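Side-chain contacts in bacterial transferase hexapeptide (Three repeats) family protein (Acinetobacter baumannii, PDB 4M9C), which probably transfers an acetyl group from acetyl-coenzyme A to a UDP-linked amino sugar in the biosynthesis of UDP-N,N'-diacetylbacillosamine: residues M3-Y8 and Q23-L28; Y8-F13 and Y48-Y53; G14-P19 and L112-C117; I68-S73 and E77-L82; T204-G207 and I212-R215. All blocks are in the same frame, centred on the assembly; numbering follows the deposited sequence.

Interaction 1 of 5, residues M3-Y8 and Q23-L28; sequences MIIGVY and QQFPTL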
# COMPACT_ATOMS: atom_id res chain seq x y z
N MET A 3 6.76 -3.90 35.27
CA MET A 3 6.00 -3.25 34.20
C MET A 3 4.92 -4.18 33.63
O MET A 3 5.18 -5.35 33.35
CB MET A 3 6.94 -2.77 33.08
CG MET A 3 6.24 -2.30 31.81
SD MET A 3 5.37 -0.73 31.99
CE MET A 3 6.73 0.43 31.78
N ILE A 4 3.70 -3.66 33.49
CA ILE A 4 2.68 -4.37 32.74
C ILE A 4 2.12 -3.47 31.65
O ILE A 4 1.99 -2.26 31.83
CB ILE A 4 1.52 -4.85 33.62
CG1 ILE A 4 0.87 -3.66 34.33
CG2 ILE A 4 2.01 -5.90 34.63
CD1 ILE A 4 -0.37 -4.06 35.10
N ILE A 5 1.78 -4.07 30.52
CA ILE A 5 1.25 -3.33 29.39
C ILE A 5 -0.18 -3.75 29.12
O ILE A 5 -0.49 -4.94 29.02
CB ILE A 5 2.12 -3.52 28.12
CG1 ILE A 5 3.45 -2.76 28.29
CG2 ILE A 5 1.37 -3.05 26.90
CD1 ILE A 5 4.45 -2.96 27.14
N GLY A 6 -1.08 -2.78 29.03
CA GLY A 6 -2.44 -3.09 28.63
C GLY A 6 -2.73 -2.61 27.23
O GLY A 6 -2.27 -1.54 26.81
N VAL A 7 -3.49 -3.41 26.49
CA VAL A 7 -4.04 -2.98 25.20
C VAL A 7 -5.53 -2.71 25.43
O VAL A 7 -6.30 -3.63 25.72
CB VAL A 7 -3.87 -4.07 24.11
CG1 VAL A 7 -4.60 -3.69 22.82
CG2 VAL A 7 -2.38 -4.34 23.84
N TYR A 8 -5.93 -1.44 25.32
CA TYR A 8 -7.30 -1.06 25.66
C TYR A 8 -8.20 -1.27 24.46
O TYR A 8 -8.09 -0.56 23.47
CB TYR A 8 -7.36 0.39 26.13
CG TYR A 8 -8.37 0.64 27.25
CD1 TYR A 8 -9.63 0.04 27.22
CD2 TYR A 8 -8.07 1.47 28.32
CE1 TYR A 8 -10.55 0.26 28.24
CE2 TYR A 8 -8.97 1.70 29.33
CZ TYR A 8 -10.21 1.10 29.29
OH TYR A 8 -11.11 1.33 30.31
N GLN A 23 5.99 -6.67 19.71
CA GLN A 23 7.20 -6.41 18.92
C GLN A 23 7.85 -5.08 19.29
O GLN A 23 9.06 -4.93 19.16
CB GLN A 23 6.90 -6.39 17.42
CG GLN A 23 6.52 -7.71 16.82
CD GLN A 23 6.37 -7.60 15.31
OE1 GLN A 23 5.48 -8.21 14.71
NE2 GLN A 23 7.23 -6.80 14.69
N GLN A 24 7.05 -4.10 19.70
CA GLN A 24 7.58 -2.81 20.13
C GLN A 24 8.47 -2.99 21.38
O GLN A 24 9.48 -2.30 21.54
CB GLN A 24 6.43 -1.85 20.45
CG GLN A 24 6.87 -0.40 20.59
CD GLN A 24 7.08 0.26 19.24
OE1 GLN A 24 6.33 -0.01 18.30
NE2 GLN A 24 8.10 1.10 19.13
N PHE A 25 8.08 -3.93 22.25
CA PHE A 25 8.78 -4.19 23.52
C PHE A 25 9.10 -5.67 23.67
O PHE A 25 8.53 -6.35 24.52
CB PHE A 25 7.93 -3.70 24.70
CG PHE A 25 7.65 -2.23 24.65
CD1 PHE A 25 8.60 -1.32 25.08
CD2 PHE A 25 6.47 -1.76 24.12
CE1 PHE A 25 8.36 0.04 25.01
CE2 PHE A 25 6.22 -0.41 24.06
CZ PHE A 25 7.17 0.49 24.49
N PRO A 26 10.01 -6.16 22.83
CA PRO A 26 10.28 -7.60 22.69
C PRO A 26 10.90 -8.26 23.92
O PRO A 26 10.81 -9.49 24.04
CB PRO A 26 11.26 -7.65 21.50
CG PRO A 26 11.92 -6.31 21.48
CD PRO A 26 10.86 -5.34 21.95
N THR A 27 11.50 -7.50 24.82
CA THR A 27 12.09 -8.16 25.98
C THR A 27 11.07 -8.46 27.09
O THR A 27 11.35 -9.24 28.00
CB THR A 27 13.34 -7.44 26.55
OG1 THR A 27 12.96 -6.28 27.29
CG2 THR A 27 14.29 -7.05 25.42
N LEU A 28 9.88 -7.85 27.01
CA LEU A 28 8.85 -8.14 28.01
C LEU A 28 8.20 -9.49 27.74
O LEU A 28 7.89 -9.81 26.59
CB LEU A 28 7.77 -7.06 28.04
CG LEU A 28 8.19 -5.69 28.59
CD1 LEU A 28 6.96 -4.83 28.74
CD2 LEU A 28 8.89 -5.85 29.93
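Ile5 and Leu28 meet most closely through two methyl groups, Ile5 CD1 against Leu28 CD1 at 3.5 Å, their side chains running at about a right angle to each other. Ile5 CD1 also approaches the Phe25 ring obliquely, 3.8 Å from Phe25 CD2. One methyl of the strand is thus shared by two side chains of the opposite segment. Met3 joins from the same strand two residues earlier: its CG, rather than its sulfur, lies 4.0 Å from Leu28 CD1, so that branch of Leu28 touches both Met3 and Ile5. The Ile5 arm gets there because CG1 points opposite the carbonyl carbon (chi1 -72°) and the chain then continues straight through chi2 (176°), projecting CD1 well beyond the strand. On the other side, Phe25 is where the chain leaves helix 14-24, and a type I turn from Phe25 to Leu28 follows, closed by Leu28 N bonding to Phe25 O at 3.2 Å. This reversal lets the two apolar residues converge on Ile5. The contact belongs to a beta-alpha-beta unit of the Rossmann-like N-terminal domain: Phe33 of strand 33-36 touches both Ile5 and Leu28, Val21 of helix 14-24 packs on Ile5, Leu91 touches Ile5 and Phe25, and strand 63-68 supplies His63 and Ala65 beside Met3.

Interaction 2 of 5, residues Y8-F13 and Y48-Y53; sequences YGASGF and YPVLSY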
# COMPACT_ATOMS: atom_id res chain seq x y z
N TYR A 8 -5.93 -1.44 25.32
CA TYR A 8 -7.30 -1.06 25.66
C TYR A 8 -8.20 -1.27 24.46
O TYR A 8 -8.09 -0.56 23.47
CB TYR A 8 -7.36 0.39 26.13
CG TYR A 8 -8.37 0.64 27.25
CD1 TYR A 8 -9.63 0.04 27.22
CD2 TYR A 8 -8.07 1.47 28.32
CE1 TYR A 8 -10.55 0.26 28.24
CE2 TYR A 8 -8.97 1.70 29.33
CZ TYR A 8 -10.21 1.10 29.29
OH TYR A 8 -11.11 1.33 30.31
N GLY A 9 -9.07 -2.27 24.55
CA GLY A 9 -9.88 -2.69 23.43
C GLY A 9 -9.56 -4.11 23.02
O GLY A 9 -8.52 -4.37 22.41
N ALA A 10 -10.43 -5.05 23.37
CA ALA A 10 -10.27 -6.44 22.98
C ALA A 10 -10.84 -6.63 21.59
O ALA A 10 -10.25 -7.32 20.75
CB ALA A 10 -10.95 -7.35 23.97
N SER A 11 -11.97 -6.00 21.32
CA SER A 11 -12.61 -6.09 20.01
C SER A 11 -11.98 -5.12 19.04
O SER A 11 -11.01 -4.43 19.38
CB SER A 11 -14.11 -5.78 20.12
OG SER A 11 -14.74 -6.66 21.03
N GLY A 12 -12.54 -5.04 17.83
CA GLY A 12 -12.04 -4.14 16.80
C GLY A 12 -10.56 -4.39 16.55
O GLY A 12 -10.14 -5.51 16.29
N PHE A 13 -9.75 -3.34 16.66
CA PHE A 13 -8.34 -3.46 16.31
C PHE A 13 -7.44 -4.04 17.41
O PHE A 13 -6.23 -4.13 17.23
CB PHE A 13 -7.83 -2.12 15.79
CG PHE A 13 -8.51 -1.67 14.52
CD1 PHE A 13 -8.47 -2.46 13.38
CD2 PHE A 13 -9.22 -0.47 14.47
CE1 PHE A 13 -9.11 -2.07 12.21
CE2 PHE A 13 -9.86 -0.07 13.30
CZ PHE A 13 -9.81 -0.87 12.17
N TYR A 48 -4.08 -14.41 26.00
CA TYR A 48 -3.82 -13.31 26.92
C TYR A 48 -5.03 -13.11 27.83
O TYR A 48 -6.16 -13.33 27.41
CB TYR A 48 -3.62 -11.99 26.16
CG TYR A 48 -2.40 -11.91 25.27
CD1 TYR A 48 -1.20 -11.41 25.75
CD2 TYR A 48 -2.47 -12.29 23.94
CE1 TYR A 48 -0.09 -11.31 24.93
CE2 TYR A 48 -1.36 -12.19 23.10
CZ TYR A 48 -0.17 -11.70 23.61
OH TYR A 48 0.94 -11.60 22.80
N PRO A 49 -4.79 -12.66 29.07
CA PRO A 49 -5.86 -12.29 30.00
C PRO A 49 -6.57 -11.05 29.49
O PRO A 49 -5.92 -10.14 28.98
CB PRO A 49 -5.12 -11.94 31.29
CG PRO A 49 -3.73 -12.43 31.11
CD PRO A 49 -3.45 -12.46 29.66
N VAL A 50 -7.89 -11.03 29.63
CA VAL A 50 -8.66 -9.83 29.36
C VAL A 50 -9.14 -9.31 30.71
O VAL A 50 -9.89 -9.99 31.41
CB VAL A 50 -9.87 -10.14 28.46
CG1 VAL A 50 -10.58 -8.85 28.05
CG2 VAL A 50 -9.44 -10.94 27.24
N LEU A 51 -8.68 -8.12 31.07
CA LEU A 51 -8.96 -7.56 32.39
C LEU A 51 -9.92 -6.39 32.32
O LEU A 51 -9.97 -5.66 31.33
CB LEU A 51 -7.66 -7.09 33.05
CG LEU A 51 -6.51 -8.09 33.12
CD1 LEU A 51 -5.27 -7.42 33.70
CD2 LEU A 51 -6.91 -9.30 33.96
N SER A 52 -10.69 -6.20 33.39
CA SER A 52 -11.47 -4.99 33.54
C SER A 52 -10.47 -3.90 33.83
O SER A 52 -9.35 -4.18 34.26
CB SER A 52 -12.45 -5.10 34.71
OG SER A 52 -11.77 -5.06 35.95
N TYR A 53 -10.85 -2.65 33.61
CA TYR A 53 -9.94 -1.55 33.88
C TYR A 53 -9.51 -1.55 35.35
O TYR A 53 -8.33 -1.43 35.65
CB TYR A 53 -10.55 -0.21 33.48
CG TYR A 53 -9.64 0.96 33.76
CD1 TYR A 53 -9.91 1.85 34.78
CD2 TYR A 53 -8.49 1.15 33.00
CE1 TYR A 53 -9.07 2.92 35.03
CE2 TYR A 53 -7.64 2.20 33.26
CZ TYR A 53 -7.93 3.09 34.27
OH TYR A 53 -7.09 4.14 34.51
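Tyr8 and Tyr53 set their rings nearly parallel, with 17° between the planes, but slid so far apart that they barely overlap; the centroids are 5.9 Å from each other. The long directions of the two side chains run at about a right angle, so the phenol end of Tyr8 arrives at the root of Tyr53 instead of matching its hydroxyl. Tyr8 OH lies 3.6 Å from Tyr53 CB, and the ring carbon Tyr8 CE2 is 3.7 Å from Tyr53 CD2. This is therefore a packing contact in which the rings approach obliquely and overlap little. Tyr53 swings its ring directly opposite its backbone N (chi1 180°), which sends the hydroxyl onward to a hydrogen bond with Asp86. Tyr8, by contrast, has a chi1 of -144°, well removed from a staggered value, and this turn carries its ring across to the other segment. A second, looser contact lies further along the loop, where Ala10 CB faces Val50 CG1 at 4.4 Å and the two residues point toward each other. Both pairs are buried. Ser52 holds the N-cap position of helix 53-58, its OG bonded to Asp55 N, which fixes the helix start that carries Tyr53. Around the pair, Leu82 of helix 73-85 touches the hydroxyl end of Tyr8 and the ring of Tyr53, Ile36 of strand 33-36 packs on Tyr8, and Leu45 of strand 44-45 touches Ala10 and Val50, where the loop after strand 3-8 passes strand 48-51.

Interaction 3 of 5, residues G14-P19 and L112-C117; sequences GKEVMP and LCPFTC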
# COMPACT_ATOMS: atom_id res chain seq x y z
N GLY A 14 -8.02 -4.43 18.54
CA GLY A 14 -7.24 -4.95 19.65
C GLY A 14 -6.32 -6.12 19.31
O GLY A 14 -5.14 -6.15 19.70
N LYS A 15 -6.85 -7.09 18.58
CA LYS A 15 -6.07 -8.28 18.27
C LYS A 15 -4.97 -7.99 17.25
O LYS A 15 -4.01 -8.74 17.15
CB LYS A 15 -6.98 -9.42 17.82
CG LYS A 15 -7.99 -9.82 18.90
CD LYS A 15 -8.67 -11.14 18.57
CE LYS A 15 -9.56 -11.02 17.35
NZ LYS A 15 -10.63 -10.03 17.61
N GLU A 16 -5.13 -6.91 16.49
CA GLU A 16 -4.10 -6.42 15.58
C GLU A 16 -3.01 -5.70 16.38
O GLU A 16 -1.81 -5.88 16.12
CB GLU A 16 -4.70 -5.44 14.55
CG GLU A 16 -3.65 -4.61 13.81
CD GLU A 16 -4.24 -3.40 13.08
OE1 GLU A 16 -5.13 -2.70 13.62
OE2 GLU A 16 -3.80 -3.15 11.94
N VAL A 17 -3.41 -4.91 17.36
CA VAL A 17 -2.46 -4.07 18.06
C VAL A 17 -1.59 -4.87 19.03
O VAL A 17 -0.41 -4.56 19.22
CB VAL A 17 -3.17 -2.93 18.79
CG1 VAL A 17 -2.21 -2.20 19.74
CG2 VAL A 17 -3.81 -1.97 17.76
N MET A 18 -2.15 -5.91 19.64
CA MET A 18 -1.38 -6.68 20.62
C MET A 18 -0.02 -7.17 20.07
O MET A 18 1.00 -6.96 20.70
CB MET A 18 -2.20 -7.82 21.23
CG MET A 18 -1.41 -8.72 22.18
SD MET A 18 -0.86 -7.83 23.66
CE MET A 18 -2.33 -7.87 24.69
N PRO A 19 -0.00 -7.85 18.90
CA PRO A 19 1.30 -8.32 18.43
C PRO A 19 2.24 -7.17 18.04
O PRO A 19 3.46 -7.32 18.15
CB PRO A 19 0.96 -9.19 17.22
CG PRO A 19 -0.45 -8.82 16.86
CD PRO A 19 -1.11 -8.41 18.12
N LEU A 112 0.85 3.38 14.75
CA LEU A 112 1.08 3.29 13.31
C LEU A 112 1.15 1.84 12.89
O LEU A 112 2.12 1.14 13.22
CB LEU A 112 2.36 4.04 12.91
CG LEU A 112 2.46 5.47 13.49
CD1 LEU A 112 3.87 6.09 13.29
CD2 LEU A 112 1.39 6.36 12.93
N CYS A 113 0.15 1.38 12.15
CA CYS A 113 0.05 -0.02 11.78
C CYS A 113 0.94 -0.37 10.58
O CYS A 113 1.61 0.50 10.02
CB CYS A 113 -1.43 -0.38 11.53
SG CYS A 113 -2.48 -0.12 13.03
N PRO A 114 0.98 -1.65 10.19
CA PRO A 114 1.84 -2.08 9.08
C PRO A 114 1.59 -1.33 7.76
O PRO A 114 0.45 -1.02 7.41
CB PRO A 114 1.50 -3.56 8.93
CG PRO A 114 1.17 -3.98 10.36
CD PRO A 114 0.40 -2.81 10.90
N PHE A 115 2.68 -1.05 7.06
CA PHE A 115 2.65 -0.36 5.76
C PHE A 115 2.19 1.09 5.85
O PHE A 115 1.65 1.64 4.88
CB PHE A 115 1.83 -1.13 4.72
CG PHE A 115 2.32 -2.52 4.48
CD1 PHE A 115 3.46 -2.74 3.71
CD2 PHE A 115 1.69 -3.61 5.07
CE1 PHE A 115 3.94 -4.03 3.50
CE2 PHE A 115 2.17 -4.89 4.87
CZ PHE A 115 3.29 -5.10 4.08
N THR A 116 2.40 1.72 6.99
CA THR A 116 2.10 3.14 7.10
C THR A 116 3.31 3.98 6.74
O THR A 116 4.45 3.51 6.83
CB THR A 116 1.64 3.54 8.50
OG1 THR A 116 2.44 2.87 9.48
CG2 THR A 116 0.15 3.20 8.69
N CYS A 117 3.06 5.22 6.37
CA CYS A 117 4.11 6.10 5.90
C CYS A 117 3.80 7.53 6.28
O CYS A 117 2.72 8.03 5.98
CB CYS A 117 4.26 5.98 4.39
SG CYS A 117 5.63 6.97 3.68
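Cys113, whose thiol meets Glu16 across the contact, has its own carbonyl oxygen gripped twice by Thr116: a short hydrogen bond from Thr116 OG1 to Cys113 O (2.6 Å), lying in the carbonyl plane, and a weak one from the backbone N of Thr116. Together they close the type II turn from Cys113 to Thr116 and set the cysteine at its start. Glu16 comes from the helix as an extended arm, with CG opposite its backbone N (chi1 165°), and delivers its carboxylate to the sulfur. The nearest atoms are Glu16 OE2 and Cys113 SG at 3.5 Å; Glu16 OE1 is hardly farther from that sulfur, at 3.7 Å, so both oxygens border it. Beside the thiol, the ring of Pro114 approaches the same carboxylate through Pro114 CD, 4.3 Å from Glu16 OE2. Ile132 touches Glu16 and Pro114 alike, and Leu101 of the second subunit packs on Glu16, while the preceding Lys15 makes a salt bridge to Asp139 of that subunit. The buried contact thereby joins helix 14-24 of the Rossmann-like domain to a corner turn between strands 111-112 and 117-118 of the left-handed beta-helix, the hexapeptide-repeat fold of this acetyltransferase family.

Interaction 4 of 5, residues I68-S73 and E77-L82; sequences IAIANS and EKLVSL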
# COMPACT_ATOMS: atom_id res chain seq x y z
N ILE A 68 -4.02 2.32 23.46
CA ILE A 68 -5.45 2.25 23.24
C ILE A 68 -5.69 1.83 21.79
O ILE A 68 -5.43 2.59 20.87
CB ILE A 68 -6.10 3.61 23.50
CG1 ILE A 68 -5.90 4.02 24.98
CG2 ILE A 68 -7.59 3.60 23.11
CD1 ILE A 68 -6.15 5.50 25.26
N ALA A 69 -6.19 0.61 21.60
CA ALA A 69 -6.43 0.08 20.26
C ALA A 69 -7.68 0.68 19.62
O ALA A 69 -7.87 0.63 18.40
CB ALA A 69 -6.55 -1.44 20.33
N ILE A 70 -8.55 1.25 20.45
CA ILE A 70 -9.87 1.70 20.00
C ILE A 70 -9.83 2.85 18.99
O ILE A 70 -9.27 3.92 19.27
CB ILE A 70 -10.74 2.05 21.21
CG1 ILE A 70 -11.00 0.77 22.02
CG2 ILE A 70 -12.04 2.75 20.78
CD1 ILE A 70 -11.48 1.00 23.44
N ALA A 71 -10.41 2.61 17.81
CA ALA A 71 -10.38 3.59 16.73
C ALA A 71 -11.37 4.74 16.97
O ALA A 71 -11.11 5.88 16.59
CB ALA A 71 -10.68 2.91 15.38
N ASN A 72 -12.50 4.41 17.59
CA ASN A 72 -13.51 5.42 17.96
C ASN A 72 -12.87 6.53 18.77
O ASN A 72 -12.51 6.33 19.93
CB ASN A 72 -14.61 4.75 18.80
CG ASN A 72 -15.77 5.71 19.12
OD1 ASN A 72 -15.58 6.90 19.38
ND2 ASN A 72 -16.98 5.17 19.12
N SER A 73 -12.75 7.72 18.18
CA SER A 73 -11.94 8.76 18.81
C SER A 73 -12.60 9.43 20.02
O SER A 73 -11.92 9.94 20.90
CB SER A 73 -11.49 9.81 17.79
OG SER A 73 -12.52 10.73 17.49
N GLU A 77 -10.68 9.50 23.58
CA GLU A 77 -10.43 10.67 24.43
C GLU A 77 -10.90 10.49 25.87
O GLU A 77 -10.22 10.90 26.81
CB GLU A 77 -11.08 11.92 23.85
CG GLU A 77 -10.82 13.18 24.68
CD GLU A 77 -11.35 14.44 24.03
OE1 GLU A 77 -10.77 15.53 24.24
OE2 GLU A 77 -12.37 14.36 23.31
N LYS A 78 -12.08 9.89 26.05
CA LYS A 78 -12.57 9.64 27.40
C LYS A 78 -11.65 8.65 28.11
O LYS A 78 -11.36 8.81 29.30
CB LYS A 78 -14.02 9.13 27.37
CG LYS A 78 -15.03 10.11 26.75
CD LYS A 78 -14.88 11.50 27.36
CE LYS A 78 -16.05 12.43 27.00
NZ LYS A 78 -15.98 12.97 25.61
N LEU A 79 -11.17 7.64 27.39
CA LEU A 79 -10.26 6.66 27.97
C LEU A 79 -8.95 7.28 28.43
O LEU A 79 -8.43 6.96 29.49
CB LEU A 79 -10.00 5.50 27.01
CG LEU A 79 -11.22 4.62 26.79
CD1 LEU A 79 -10.89 3.49 25.83
CD2 LEU A 79 -11.73 4.08 28.12
N VAL A 80 -8.41 8.18 27.62
CA VAL A 80 -7.20 8.90 27.99
C VAL A 80 -7.43 9.67 29.30
O VAL A 80 -6.60 9.62 30.20
CB VAL A 80 -6.74 9.87 26.88
CG1 VAL A 80 -5.68 10.81 27.42
CG2 VAL A 80 -6.19 9.09 25.69
N SER A 81 -8.56 10.37 29.39
CA SER A 81 -8.89 11.13 30.61
C SER A 81 -8.96 10.20 31.82
O SER A 81 -8.47 10.52 32.90
CB SER A 81 -10.20 11.90 30.44
OG SER A 81 -10.06 12.93 29.47
N LEU A 82 -9.56 9.04 31.61
CA LEU A 82 -9.58 7.98 32.62
C LEU A 82 -8.16 7.54 33.01
O LEU A 82 -7.86 7.41 34.19
CB LEU A 82 -10.39 6.79 32.10
CG LEU A 82 -10.71 5.69 33.11
CD1 LEU A 82 -11.57 6.25 34.23
CD2 LEU A 82 -11.41 4.52 32.42
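Ser73 presents its flat peptide carbonyl to Glu77, whose backbone N-H comes in above the carbonyl plane, 35° out of it, and bonds to Ser73 O at 3.0 Å. This is the ordinary four-residue link of the first helical turn, and Asn72, at the N-cap, caps the same helix start, its OD1 bonded to Val75 N. The remaining contacts are apolar, mostly methyl to methyl. Ile68 sends CD1 to within 3.6 Å of Val80 CG2, the two side chains being at about a right angle, and Ile68 CD1 also lies 4.2 Å from Leu79 CB. Ile70 crosses Leu79 in the same perpendicular way, with Ile70 CD1 and Leu79 CD1 3.5 Å apart. Both isoleucines turn CG1 opposite the carbonyl carbon (chi1 -63° and -65°), and from alternate positions they extend CD1 toward adjacent residues of the helix. Ser73 OG is hydrogen-bonded to His163, and Glu77 OE2 weakly so. Helix 73-85 is thus packed back against the chain leaving strand 63-68; Tyr8 of strand 3-8 touches Ile68 and Leu79, while Phe127 and Tyr145, from loops of the beta-helix part of the chain, lie against Val80.

Interaction 5 of 5, residues T204-G207 and I212-R215; sequences TVVG and ILER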
# COMPACT_ATOMS: atom_id res chain seq x y z
N THR A 204 -20.50 14.70 7.38
CA THR A 204 -19.93 13.53 6.72
C THR A 204 -19.98 13.74 5.22
O THR A 204 -20.90 14.38 4.70
CB THR A 204 -20.70 12.25 7.08
OG1 THR A 204 -21.93 12.22 6.35
CG2 THR A 204 -21.00 12.20 8.57
N VAL A 205 -18.98 13.22 4.51
CA VAL A 205 -19.00 13.23 3.05
C VAL A 205 -18.82 11.81 2.52
O VAL A 205 -18.26 10.96 3.20
CB VAL A 205 -17.92 14.16 2.46
CG1 VAL A 205 -18.15 15.59 2.89
CG2 VAL A 205 -16.51 13.68 2.85
N VAL A 206 -19.30 11.56 1.31
CA VAL A 206 -19.11 10.26 0.67
C VAL A 206 -19.07 10.48 -0.83
O VAL A 206 -19.49 11.53 -1.32
CB VAL A 206 -20.28 9.28 0.97
CG1 VAL A 206 -20.47 9.11 2.45
CG2 VAL A 206 -21.56 9.78 0.32
N GLY A 207 -18.55 9.49 -1.56
CA GLY A 207 -18.61 9.49 -3.01
C GLY A 207 -17.39 10.01 -3.76
O GLY A 207 -16.42 10.49 -3.17
N ILE A 212 -21.33 16.35 0.56
CA ILE A 212 -21.84 16.32 1.92
C ILE A 212 -23.09 15.47 1.97
O ILE A 212 -23.98 15.62 1.15
CB ILE A 212 -22.11 17.73 2.46
CG1 ILE A 212 -20.79 18.50 2.55
CG2 ILE A 212 -22.76 17.66 3.82
CD1 ILE A 212 -20.93 19.99 2.79
N LEU A 213 -23.12 14.52 2.90
CA LEU A 213 -24.23 13.60 3.01
C LEU A 213 -25.04 13.93 4.26
O LEU A 213 -26.20 14.29 4.17
CB LEU A 213 -23.74 12.15 3.05
CG LEU A 213 -24.84 11.10 3.20
CD1 LEU A 213 -25.72 11.12 1.98
CD2 LEU A 213 -24.25 9.70 3.44
N GLU A 214 -24.41 13.80 5.43
CA GLU A 214 -25.08 14.15 6.68
C GLU A 214 -24.52 15.46 7.21
O GLU A 214 -23.35 15.54 7.57
CB GLU A 214 -24.88 13.04 7.71
CG GLU A 214 -25.34 11.69 7.20
CD GLU A 214 -24.95 10.52 8.11
OE1 GLU A 214 -25.25 9.38 7.72
OE2 GLU A 214 -24.37 10.73 9.19
N ARG A 215 -25.34 16.51 7.25
CA ARG A 215 -24.88 17.78 7.83
C ARG A 215 -25.73 18.28 8.98
O ARG A 215 -25.45 19.33 9.55
CB ARG A 215 -24.70 18.87 6.77
CG ARG A 215 -25.95 19.30 6.05
CD ARG A 215 -25.76 20.67 5.40
NE ARG A 215 -25.24 20.59 4.03
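Thr204 turns OG1 into the crowded position between its backbone N and carbonyl carbon (chi1 77°), and this brings the hydroxyl oxygen to the backbone of Glu214. Thr204 OG1 accepts a hydrogen bond from Glu214 N at 3.1 Å and lies 3.4 Å from Glu214 CB. The extended glutamate chain, with CG opposite the carbonyl carbon (chi1 -55°), runs on obliquely past the threonine, so that Glu214 OE2 ends 3.7 Å from the methyl Thr204 CG2. The main chain of the threonine is engaged on both of its polar atoms as well. Thr204 N donates to Glu214 O at 3.0 Å, and Thr204 O receives the N-H of Leu213 at 2.9 Å in an almost straight bond. Leu213 and Glu214 thus stand together opposite one residue, Thr204, and with the unusual backbone angles of Leu213 this gives a bulge-like irregularity in the antiparallel hairpin of strands 204-206 and 211-214, resembling a classic bulge except that the second amide bonds to the hydroxyl instead of the carbonyl. Next to it, Val205 and Ile212 form a non-hydrogen-bonded pair, with Val205 CG1 and Ile212 CG1 3.9 Å apart. Val206 CG1 touches Leu213 CD2 at 4.0 Å. The hairpin ends one sheet of the beta-helix, where Val205 is bonded through its backbone to Ile188 and Gly190. One threonine thus satisfies both amides, and this largely exposed, C-terminal strand is joined to its neighbour by these polar bonds and by apolar packing of Val205 and Val206.

Interactions 1, 2 and 4 build the Rossmann-like domain around strand 3-8: Tyr8 ends the first segment of interaction 1, makes the main contact of interaction 2, and bonds to Ala69 and packs on Leu79, both of interaction 4. Interactions 1 and 3 both use helix 14-24, whose Met18 packs on Val7, but interaction 3 faces the beta-helix and the subunit interface. Interactions 2 and 3 are buried, 1 and 4 partly so, and interaction 5 lies at the surface, about 39 Å from interaction 1 between centres. Chemistry follows place: methyl and ring packing dominates 1 and 2, a carboxylate meets a thiol in 3, helix bonding joins apolar packing in 4, and backbone bonds lead in 5.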